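Local coordinates for protein peptidyl tryptophan dihydroxylase (Pseudomonas putida, PDB 7CTQ) that is a flavin-dependent monooxygenase that dihydroxylates a peptidyl tryptophan, a step essential for biogenesis of the tryptophylquinone cofactor of quinohemoprotein amine dehydrogenase, at residues Arg142-Pro147 with Thr245-Gly250; Asp151-Pro156 with Gln312-Phe317. All blocks are in the same frame, centred on the assembly; numbering follows the deposited sequence.

Contact 1. Residues Arg142-Pro147 with Thr245-Gly250; sequences RGRQAP and TAILAG. With FAD (flavin-adenine dinucleotide), chain C.
R144 reaches across to the backbone of T245 and holds its carbonyl oxygen end-on with both terminal nitrogens. NH1 and NH2 of R144 each lie 3.0 Å from T245 O, which sits at the edge of the guanidinium, only 7° out of its plane. The two bonds differ on the acceptor side: NH2 comes in the carbonyl plane on a lone pair, whereas NH1 stands above that plane. Because both N-H groups converge on a single oxygen, neither bond is straight, with N-H...O angles of 144° for NH1 and 148° for NH2. The side chain runs extended from CG to NE, and this length spans a gap that leaves the backbones of R144 and I247 well apart. The fork also fixes the rotation of the guanidinium, whose NH2 lies 3.9 Å from I247 CD1; the I247 side chain leaves the strand toward the 142-147 loop. Obliquely to the same group, the flavin methyl C8M approaches NE of R144 at 3.9 Å, so the arginine lies between the isoalloxazine and the 245-250 segment. G143 CA comes to 3.4 Å from O3P at the pyrophosphate in the middle of FAD, and at the adenine end R142 CD packs 3.5 Å from C6A. The loop 142-147 follows strand 137-140 of the sheet that carries the Rossmann-type FAD fold; strand 247-249 belongs to a small antiparallel sheet, between strands 153-154 and 265-266, with helix 299-327 packed against L248.

Contact 2. Residues Asp151-Pro156 with Gln312-Phe317; sequences DRLRGP and QLFLRF
L153 lays its CD1 methyl against the ring of F314, 3.9 Å from CE2, and its CB lies 4.0 Å from the same ring carbon. The root and one methyl of the leucine thus meet the same corner of the phenyl group, and the methyl approaches the ring obliquely. F314 can meet it because CG is anti to the backbone N (chi1 173°), which carries the ring out from helix 299-327 toward the strand. The same CD1 of L153 also touches L315, the next residue of the helix, 4.1 Å from its CD2. Here the two leucine side chains cross at about a right angle, so L153 CD1 is shared between an aromatic ring and a methyl group. No hydrogen bond joins the two segments; the contact is wholly apolar and modest in area, with F314 buried and the two leucines partly exposed.

On the strand side, polar groups tie the turn together. R154 points away from the helix, and its NH2 makes a salt bridge of 2.8 Å to OD2 of D151, with an angle at hydrogen of 160°. The carboxylate oxygen is met on its syn side and lies close to the guanidinium plane, while NH1 of R154 has a second acidic partner in E157. R152 extends the attachment to the helix beyond the apolar patch through a salt bridge from NE to E311. R152 and L153 both face L248 of the neighbouring strand 247-249, a classic beta bulge. L248 of that middle strand and A246 just before it also pack on F314. A small antiparallel sheet is thus laid against helix 299-327, with the F314 side chain about 11 Å from FAD.

How the contacts relate
The centres of contacts 1 and 2 lie 11 Å apart, and the two meet directly in one three-stranded antiparallel sheet. Strand 247-249 of contact 1 is its middle strand and strand 153-154 of contact 2 an edge. They are probably joined by backbone hydrogen bonds, L248 O to R152 N at 2.8 Å and A246 O to G155 N at 2.9 Å. Along the chain the order is 142-147, 151-156, 245-250, 312-317, so the contacts interleave. One path thus leads from the FAD-binding loop through this sheet to helix 299-327, linking the cofactor site to the long helix within the region related to tryptophan halogenases.

Contact 1. Residues Arg142-Pro147 with Thr245-Gly250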
ATOM      1  N   ARG A 142      -7.551   3.099  -9.367  1.00 45.96           N
ATOM      2  CA  ARG A 142      -7.351   2.027 -10.335  1.00 49.52           C
ATOM      3  C   ARG A 142      -5.983   1.376 -10.232  1.00 48.59           C
ATOM      4  O   ARG A 142      -5.535   0.755 -11.202  1.00 40.27           O
ATOM      5  CB  ARG A 142      -7.583   2.532 -11.757  1.00 56.39           C
ATOM      6  CG  ARG A 142      -9.000   3.021 -12.005  1.00 45.52           C
ATOM      7  CD  ARG A 142      -9.154   3.454 -13.437  1.00 53.27           C
ATOM      8  NE  ARG A 142      -9.182   4.906 -13.536  1.00 57.96           N
ATOM      9  CZ  ARG A 142      -8.632   5.589 -14.532  1.00 61.50           C
ATOM     10  NH1 ARG A 142      -8.025   4.937 -15.519  1.00 66.16           N
ATOM     11  NH2 ARG A 142      -8.698   6.917 -14.541  1.00 41.44           N
ATOM     12  N   GLY A 143      -5.314   1.496  -9.085  1.00 42.24           N
ATOM     13  CA  GLY A 143      -4.081   0.766  -8.885  1.00 34.73           C
ATOM     14  C   GLY A 143      -2.979   1.236  -9.816  1.00 44.66           C
ATOM     15  O   GLY A 143      -2.930   2.396 -10.241  1.00 40.46           O
ATOM     16  N   ARG A 144      -2.066   0.311 -10.131  1.00 41.35           N
ATOM     17  CA  ARG A 144      -1.019   0.618 -11.100  1.00 47.68           C
ATOM     18  C   ARG A 144      -1.580   0.901 -12.497  1.00 56.53           C
ATOM     19  O   ARG A 144      -0.877   1.507 -13.319  1.00 55.24           O
ATOM     20  CB  ARG A 144       0.003  -0.525 -11.139  1.00 38.12           C
ATOM     21  CG  ARG A 144       0.808  -0.668  -9.841  1.00 41.65           C
ATOM     22  CD  ARG A 144       1.916  -1.706  -9.979  1.00 34.77           C
ATOM     23  NE  ARG A 144       2.796  -1.850  -8.813  1.00 41.39           N
ATOM     24  CZ  ARG A 144       4.028  -1.342  -8.726  1.00 34.88           C
ATOM     25  NH1 ARG A 144       4.770  -1.544  -7.642  1.00 34.93           N
ATOM     26  NH2 ARG A 144       4.521  -0.623  -9.723  1.00 38.46           N
ATOM     27  N   GLN A 145      -2.804   0.521 -12.778  1.00 50.73           N
ATOM     28  CA  GLN A 145      -3.405   0.870 -14.070  1.00 57.08           C
ATOM     29  C   GLN A 145      -3.870   2.316 -14.113  1.00 59.89           C
ATOM     30  O   GLN A 145      -4.517   2.694 -15.091  1.00 54.08           O
ATOM     31  CB  GLN A 145      -4.572  -0.097 -14.423  1.00 54.61           C
ATOM     32  CG  GLN A 145      -4.256  -1.548 -14.179  1.00 68.94           C
ATOM     33  CD  GLN A 145      -5.451  -2.472 -14.417  1.00 81.69           C
ATOM     34  OE1 GLN A 145      -6.181  -2.331 -15.398  1.00 84.69           O
ATOM     35  NE2 GLN A 145      -5.673  -3.389 -13.495  1.00 72.61           N
ATOM     36  N   ALA A 146      -3.566   3.074 -13.088  1.00 52.77           N
ATOM     37  CA  ALA A 146      -3.905   4.485 -13.070  1.00 55.05           C
ATOM     38  C   ALA A 146      -3.169   5.216 -14.192  1.00 51.48           C
ATOM     39  O   ALA A 146      -2.069   4.818 -14.584  1.00 52.55           O
ATOM     40  CB  ALA A 146      -3.544   5.117 -11.724  1.00 52.91           C
ATOM     41  N   PRO A 147      -3.757   6.288 -14.722  1.00 51.09           N
ATOM     42  CA  PRO A 147      -3.087   7.059 -15.777  1.00 64.20           C
ATOM     43  C   PRO A 147      -1.715   7.542 -15.337  1.00 66.44           C
ATOM     44  O   PRO A 147      -1.541   8.052 -14.227  1.00 68.80           O
ATOM     45  CB  PRO A 147      -4.046   8.229 -16.022  1.00 57.45           C
ATOM     46  CG  PRO A 147      -4.984   8.226 -14.854  1.00 60.84           C
ATOM     47  CD  PRO A 147      -5.106   6.801 -14.454  1.00 53.84           C
ATOM     48  N   THR A 245       8.043  -1.745 -10.101  1.00 39.27           N
ATOM     49  CA  THR A 245       8.906  -0.676  -9.609  1.00 35.80           C
ATOM     50  C   THR A 245       8.243   0.071  -8.450  1.00 31.19           C
ATOM     51  O   THR A 245       7.029   0.317  -8.458  1.00 31.73           O
ATOM     52  CB  THR A 245       9.200   0.298 -10.759  1.00 34.54           C
ATOM     53  OG1 THR A 245       9.851  -0.394 -11.842  1.00 35.39           O
ATOM     54  CG2 THR A 245      10.055   1.471 -10.286  1.00 33.46           C
ATOM     55  N   ALA A 246       9.046   0.450  -7.457  1.00 35.03           N
ATOM     56  CA  ALA A 246       8.560   1.323  -6.390  1.00 38.59           C
ATOM     57  C   ALA A 246       8.282   2.721  -6.945  1.00 31.43           C
ATOM     58  O   ALA A 246       9.187   3.373  -7.473  1.00 35.63           O
ATOM     59  CB  ALA A 246       9.587   1.379  -5.257  1.00 33.19           C
ATOM     60  N   ILE A 247       7.039   3.186  -6.827  1.00 32.48           N
ATOM     61  CA  ILE A 247       6.606   4.445  -7.426  1.00 33.35           C
ATOM     62  C   ILE A 247       5.799   5.251  -6.414  1.00 37.30           C
ATOM     63  O   ILE A 247       4.787   4.769  -5.888  1.00 30.12           O
ATOM     64  CB  ILE A 247       5.766   4.216  -8.694  1.00 33.35           C
ATOM     65  CG1 ILE A 247       6.611   3.525  -9.771  1.00 35.54           C
ATOM     66  CG2 ILE A 247       5.173   5.544  -9.172  1.00 33.76           C
ATOM     67  CD1 ILE A 247       5.780   2.925 -10.918  1.00 46.01           C
ATOM     68  N   LEU A 248       6.217   6.491  -6.176  1.00 28.11           N
ATOM     69  CA  LEU A 248       5.405   7.454  -5.455  1.00 31.90           C
ATOM     70  C   LEU A 248       4.860   8.448  -6.470  1.00 33.31           C
ATOM     71  O   LEU A 248       5.634   9.045  -7.222  1.00 38.03           O
ATOM     72  CB  LEU A 248       6.233   8.164  -4.377  1.00 29.07           C
ATOM     73  CG  LEU A 248       5.589   9.275  -3.548  1.00 35.89           C
ATOM     74  CD1 LEU A 248       4.439   8.788  -2.677  1.00 27.39           C
ATOM     75  CD2 LEU A 248       6.694   9.936  -2.691  1.00 30.41           C
ATOM     76  N   ALA A 249       3.539   8.623  -6.491  1.00 31.98           N
ATOM     77  CA  ALA A 249       2.907   9.440  -7.519  1.00 39.89           C
ATOM     78  C   ALA A 249       3.273  10.915  -7.383  1.00 41.78           C
ATOM     79  O   ALA A 249       3.305  11.464  -6.281  1.00 35.76           O
ATOM     80  CB  ALA A 249       1.389   9.283  -7.456  1.00 38.83           C
ATOM     81  N   GLY A 250       3.497  11.571  -8.527  1.00 51.18           N
ATOM     82  CA  GLY A 250       3.826  12.990  -8.507  1.00 53.28           C
ATOM     83  C   GLY A 250       2.751  13.841  -7.856  1.00 55.72           C
ATOM     84  O   GLY A 250       3.045  14.688  -7.009  1.00 49.49           O
TER
HETATM   85  PA  FAD C 501      -5.914  -2.839  -7.405  1.00 44.94           P
HETATM   86  O1A FAD C 501      -6.025  -3.936  -6.419  1.00 40.84           O
HETATM   87  O2A FAD C 501      -4.983  -3.162  -8.564  1.00 47.92           O
HETATM   88  O5B FAD C 501      -7.351  -2.406  -7.838  1.00 46.60           O
HETATM   89  C5B FAD C 501      -7.579  -1.661  -9.050  1.00 44.08           C
HETATM   90  C4B FAD C 501      -8.941  -2.063  -9.551  1.00 59.27           C
HETATM   91  O4B FAD C 501      -9.326  -1.184 -10.633  1.00 61.30           O
HETATM   92  C3B FAD C 501      -9.057  -3.492 -10.091  1.00 65.72           C
HETATM   93  O3B FAD C 501     -10.309  -4.060  -9.714  1.00 68.73           O
HETATM   94  C2B FAD C 501      -8.923  -3.299 -11.607  1.00 66.47           C
HETATM   95  O2B FAD C 501      -9.618  -4.288 -12.366  1.00 74.80           O
HETATM   96  C1B FAD C 501      -9.616  -1.948 -11.783  1.00 69.39           C
HETATM   97  N9A FAD C 501      -9.263  -1.176 -12.966  1.00 64.79           N
HETATM   98  C8A FAD C 501      -8.046  -1.028 -13.568  1.00 68.96           C
HETATM   99  N7A FAD C 501      -8.048  -0.249 -14.622  1.00 69.28           N
HETATM  100  C5A FAD C 501      -9.377   0.117 -14.738  1.00 65.78           C
HETATM  101  C6A FAD C 501     -10.066   0.923 -15.668  1.00 62.70           C
HETATM  102  N6A FAD C 501      -9.482   1.532 -16.700  1.00 66.60           N
HETATM  103  N1A FAD C 501     -11.403   1.096 -15.498  1.00 58.01           N
HETATM  104  C2A FAD C 501     -11.998   0.490 -14.466  1.00 60.19           C
HETATM  105  N3A FAD C 501     -11.446  -0.293 -13.532  1.00 64.30           N
HETATM  106  C4A FAD C 501     -10.131  -0.439 -13.721  1.00 69.36           C
HETATM  107  N1  FAD C 501       0.117  -7.584  -2.270  1.00 49.19           N
HETATM  108  C2  FAD C 501      -0.007  -8.498  -1.262  1.00 44.70           C
HETATM  109  O2  FAD C 501      -0.635  -8.247  -0.232  1.00 45.91           O
HETATM  110  N3  FAD C 501       0.571  -9.744  -1.391  1.00 48.47           N
HETATM  111  C4  FAD C 501       1.293 -10.195  -2.477  1.00 55.73           C
HETATM  112  O4  FAD C 501       1.751 -11.336  -2.484  1.00 52.80           O
HETATM  113  C4X FAD C 501       1.423  -9.220  -3.542  1.00 49.98           C
HETATM  114  N5  FAD C 501       2.100  -9.563  -4.607  1.00 50.47           N
HETATM  115  C5X FAD C 501       2.226  -8.632  -5.625  1.00 49.53           C
HETATM  116  C6  FAD C 501       2.952  -8.977  -6.767  1.00 48.79           C
HETATM  117  C7  FAD C 501       3.121  -8.072  -7.809  1.00 52.47           C
HETATM  118  C7M FAD C 501       3.907  -8.480  -9.027  1.00 43.83           C
HETATM  119  C8  FAD C 501       2.557  -6.790  -7.712  1.00 50.23           C
HETATM  120  C8M FAD C 501       2.714  -5.790  -8.826  1.00 44.60           C
HETATM  121  C9  FAD C 501       1.829  -6.443  -6.578  1.00 46.80           C
HETATM  122  C9A FAD C 501       1.666  -7.348  -5.536  1.00 51.06           C
HETATM  123  N10 FAD C 501       0.929  -7.027  -4.378  1.00 48.02           N
HETATM  124  C10 FAD C 501       0.801  -7.937  -3.349  1.00 47.96           C
HETATM  125  C1' FAD C 501       0.362  -5.687  -4.213  1.00 42.11           C
HETATM  126  C2' FAD C 501      -1.145  -5.616  -4.403  1.00 47.80           C
HETATM  127  O2' FAD C 501      -1.546  -6.238  -5.624  1.00 44.68           O
HETATM  128  C3' FAD C 501      -1.552  -4.144  -4.416  1.00 44.22           C
HETATM  129  O3' FAD C 501      -0.911  -3.511  -3.314  1.00 43.02           O
HETATM  130  C4' FAD C 501      -3.049  -3.868  -4.316  1.00 47.88           C
HETATM  131  O4' FAD C 501      -3.800  -4.770  -5.134  1.00 50.93           O
HETATM  132  C5' FAD C 501      -3.356  -2.439  -4.695  1.00 38.49           C
HETATM  133  O5' FAD C 501      -4.735  -2.174  -4.396  1.00 36.90           O
HETATM  134  P   FAD C 501      -5.538  -1.104  -5.196  1.00 41.06           P
HETATM  135  O1P FAD C 501      -4.817   0.237  -4.995  1.00 39.11           O
HETATM  136  O2P FAD C 501      -6.982  -1.150  -4.836  1.00 41.78           O
HETATM  137  O3P FAD C 501      -5.323  -1.542  -6.707  1.00 42.53           O

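Contact 2. Residues Asp151-Pro156 with Gln312-Phe317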
ATOM      1  N   ASP A 151       6.316  11.053 -11.591  1.00 45.79           N
ATOM      2  CA  ASP A 151       6.624  10.431 -10.313  1.00 38.97           C
ATOM      3  C   ASP A 151       7.284  11.440  -9.385  1.00 40.69           C
ATOM      4  O   ASP A 151       8.110  12.251  -9.820  1.00 41.93           O
ATOM      5  CB  ASP A 151       7.549   9.228 -10.499  1.00 37.39           C
ATOM      6  CG  ASP A 151       7.008   8.224 -11.501  1.00 44.15           C
ATOM      7  OD1 ASP A 151       5.768   8.167 -11.699  1.00 43.26           O
ATOM      8  OD2 ASP A 151       7.836   7.491 -12.076  1.00 44.29           O
ATOM      9  N   ARG A 152       6.897  11.395  -8.106  1.00 43.19           N
ATOM     10  CA  ARG A 152       7.650  12.093  -7.067  1.00 35.59           C
ATOM     11  C   ARG A 152       8.936  11.350  -6.725  1.00 34.65           C
ATOM     12  O   ARG A 152       9.987  11.971  -6.549  1.00 32.04           O
ATOM     13  CB  ARG A 152       6.791  12.258  -5.823  1.00 34.74           C
ATOM     14  CG  ARG A 152       7.449  13.045  -4.721  1.00 36.85           C
ATOM     15  CD  ARG A 152       6.429  13.947  -4.051  1.00 47.60           C
ATOM     16  NE  ARG A 152       7.040  14.884  -3.100  1.00 54.44           N
ATOM     17  CZ  ARG A 152       7.444  16.117  -3.399  1.00 45.49           C
ATOM     18  NH1 ARG A 152       7.310  16.596  -4.632  1.00 40.50           N
ATOM     19  NH2 ARG A 152       7.986  16.873  -2.456  1.00 43.17           N
ATOM     20  N   LEU A 153       8.868  10.025  -6.621  1.00 30.82           N
ATOM     21  CA  LEU A 153      10.042   9.178  -6.451  1.00 26.16           C
ATOM     22  C   LEU A 153       9.847   7.897  -7.241  1.00 32.76           C
ATOM     23  O   LEU A 153       8.721   7.414  -7.392  1.00 27.92           O
ATOM     24  CB  LEU A 153      10.280   8.802  -4.991  1.00 25.49           C
ATOM     25  CG  LEU A 153      10.706   9.951  -4.099  1.00 40.77           C
ATOM     26  CD1 LEU A 153      10.524   9.530  -2.651  1.00 36.33           C
ATOM     27  CD2 LEU A 153      12.152  10.306  -4.416  1.00 35.89           C
ATOM     28  N   ARG A 154      10.959   7.333  -7.703  1.00 27.14           N
ATOM     29  CA  ARG A 154      10.942   6.099  -8.475  1.00 32.11           C
ATOM     30  C   ARG A 154      12.176   5.304  -8.101  1.00 33.12           C
ATOM     31  O   ARG A 154      13.293   5.822  -8.179  1.00 34.82           O
ATOM     32  CB  ARG A 154      10.915   6.378  -9.977  1.00 30.19           C
ATOM     33  CG  ARG A 154      10.506   5.166 -10.794  1.00 35.76           C
ATOM     34  CD  ARG A 154      10.327   5.483 -12.269  1.00 40.90           C
ATOM     35  NE  ARG A 154       9.871   4.281 -12.959  1.00 32.94           N
ATOM     36  CZ  ARG A 154       8.602   4.010 -13.237  1.00 34.80           C
ATOM     37  NH1 ARG A 154       8.291   2.868 -13.847  1.00 39.72           N
ATOM     38  NH2 ARG A 154       7.651   4.885 -12.939  1.00 35.94           N
ATOM     39  N   GLY A 155      11.976   4.068  -7.657  1.00 34.16           N
ATOM     40  CA  GLY A 155      13.083   3.229  -7.271  1.00 31.83           C
ATOM     41  C   GLY A 155      13.665   2.487  -8.453  1.00 36.33           C
ATOM     42  O   GLY A 155      13.280   2.709  -9.605  1.00 31.99           O
ATOM     43  N   PRO A 156      14.603   1.582  -8.180  1.00 33.01           N
ATOM     44  CA  PRO A 156      15.203   0.773  -9.251  1.00 39.34           C
ATOM     45  C   PRO A 156      14.122   0.119 -10.089  1.00 37.22           C
ATOM     46  O   PRO A 156      13.214  -0.512  -9.552  1.00 32.40           O
ATOM     47  CB  PRO A 156      16.023  -0.273  -8.490  1.00 33.17           C
ATOM     48  CG  PRO A 156      16.215   0.303  -7.117  1.00 41.49           C
ATOM     49  CD  PRO A 156      15.002   1.128  -6.840  1.00 39.37           C
ATOM     50  N   GLN A 312       5.355   9.657   3.429  1.00 28.90           N
ATOM     51  CA  GLN A 312       5.958   8.979   4.576  1.00 33.40           C
ATOM     52  C   GLN A 312       5.634   7.480   4.584  1.00 35.32           C
ATOM     53  O   GLN A 312       6.508   6.653   4.891  1.00 26.30           O
ATOM     54  CB  GLN A 312       5.523   9.651   5.875  1.00 33.44           C
ATOM     55  CG  GLN A 312       6.118  11.042   6.028  1.00 34.16           C
ATOM     56  CD  GLN A 312       7.646  11.055   5.921  1.00 44.66           C
ATOM     57  OE1 GLN A 312       8.223  11.675   5.017  1.00 46.37           O
ATOM     58  NE2 GLN A 312       8.300  10.350   6.829  1.00 37.91           N
ATOM     59  N   LEU A 313       4.391   7.105   4.241  1.00 30.81           N
ATOM     60  CA  LEU A 313       4.060   5.686   4.107  1.00 31.13           C
ATOM     61  C   LEU A 313       4.965   5.012   3.077  1.00 30.92           C
ATOM     62  O   LEU A 313       5.587   3.980   3.361  1.00 32.30           O
ATOM     63  CB  LEU A 313       2.580   5.504   3.721  1.00 31.08           C
ATOM     64  CG  LEU A 313       1.456   5.749   4.740  1.00 39.29           C
ATOM     65  CD1 LEU A 313       0.090   5.582   4.069  1.00 35.41           C
ATOM     66  CD2 LEU A 313       1.537   4.833   5.955  1.00 33.33           C
ATOM     67  N   PHE A 314       5.055   5.597   1.874  1.00 30.56           N
ATOM     68  CA  PHE A 314       5.907   5.056   0.815  1.00 29.06           C
ATOM     69  C   PHE A 314       7.318   4.811   1.311  1.00 32.59           C
ATOM     70  O   PHE A 314       7.888   3.733   1.112  1.00 27.33           O
ATOM     71  CB  PHE A 314       5.937   6.022  -0.372  1.00 32.11           C
ATOM     72  CG  PHE A 314       6.922   5.636  -1.456  1.00 33.31           C
ATOM     73  CD1 PHE A 314       6.589   4.674  -2.417  1.00 30.34           C
ATOM     74  CD2 PHE A 314       8.169   6.242  -1.527  1.00 27.11           C
ATOM     75  CE1 PHE A 314       7.487   4.340  -3.412  1.00 32.51           C
ATOM     76  CE2 PHE A 314       9.073   5.904  -2.512  1.00 31.04           C
ATOM     77  CZ  PHE A 314       8.737   4.948  -3.456  1.00 31.56           C
ATOM     78  N   LEU A 315       7.902   5.812   1.963  1.00 33.38           N
ATOM     79  CA  LEU A 315       9.279   5.679   2.409  1.00 28.55           C
ATOM     80  C   LEU A 315       9.410   4.605   3.475  1.00 27.79           C
ATOM     81  O   LEU A 315      10.405   3.861   3.493  1.00 30.24           O
ATOM     82  CB  LEU A 315       9.794   7.028   2.923  1.00 28.31           C
ATOM     83  CG  LEU A 315      10.076   8.056   1.822  1.00 29.97           C
ATOM     84  CD1 LEU A 315      10.476   9.397   2.424  1.00 37.85           C
ATOM     85  CD2 LEU A 315      11.170   7.556   0.863  1.00 33.78           C
ATOM     86  N   ARG A 316       8.425   4.506   4.376  1.00 30.50           N
ATOM     87  CA  ARG A 316       8.485   3.472   5.408  1.00 36.10           C
ATOM     88  C   ARG A 316       8.403   2.080   4.791  1.00 37.39           C
ATOM     89  O   ARG A 316       9.215   1.196   5.101  1.00 32.54           O
ATOM     90  CB  ARG A 316       7.370   3.665   6.434  1.00 39.29           C
ATOM     91  CG  ARG A 316       7.361   2.549   7.486  1.00 39.02           C
ATOM     92  CD  ARG A 316       6.192   2.652   8.451  1.00 45.54           C
ATOM     93  NE  ARG A 316       6.029   1.409   9.205  1.00 58.95           N
ATOM     94  CZ  ARG A 316       6.747   1.077  10.279  1.00 66.78           C
ATOM     95  NH1 ARG A 316       7.690   1.896  10.740  1.00 50.33           N
ATOM     96  NH2 ARG A 316       6.521  -0.079  10.896  1.00 69.54           N
ATOM     97  N   PHE A 317       7.436   1.867   3.899  1.00 31.01           N
ATOM     98  CA  PHE A 317       7.322   0.555   3.282  1.00 30.67           C
ATOM     99  C   PHE A 317       8.529   0.241   2.410  1.00 31.00           C
ATOM    100  O   PHE A 317       8.947  -0.922   2.341  1.00 32.08           O
ATOM    101  CB  PHE A 317       6.010   0.463   2.500  1.00 30.62           C
ATOM    102  CG  PHE A 317       4.790   0.616   3.371  1.00 31.81           C
ATOM    103  CD1 PHE A 317       4.790   0.107   4.674  1.00 36.71           C
ATOM    104  CD2 PHE A 317       3.659   1.298   2.911  1.00 33.47           C
ATOM    105  CE1 PHE A 317       3.690   0.247   5.492  1.00 39.02           C
ATOM    106  CE2 PHE A 317       2.539   1.448   3.726  1.00 35.74           C
ATOM    107  CZ  PHE A 317       2.549   0.923   5.019  1.00 38.52           C
TER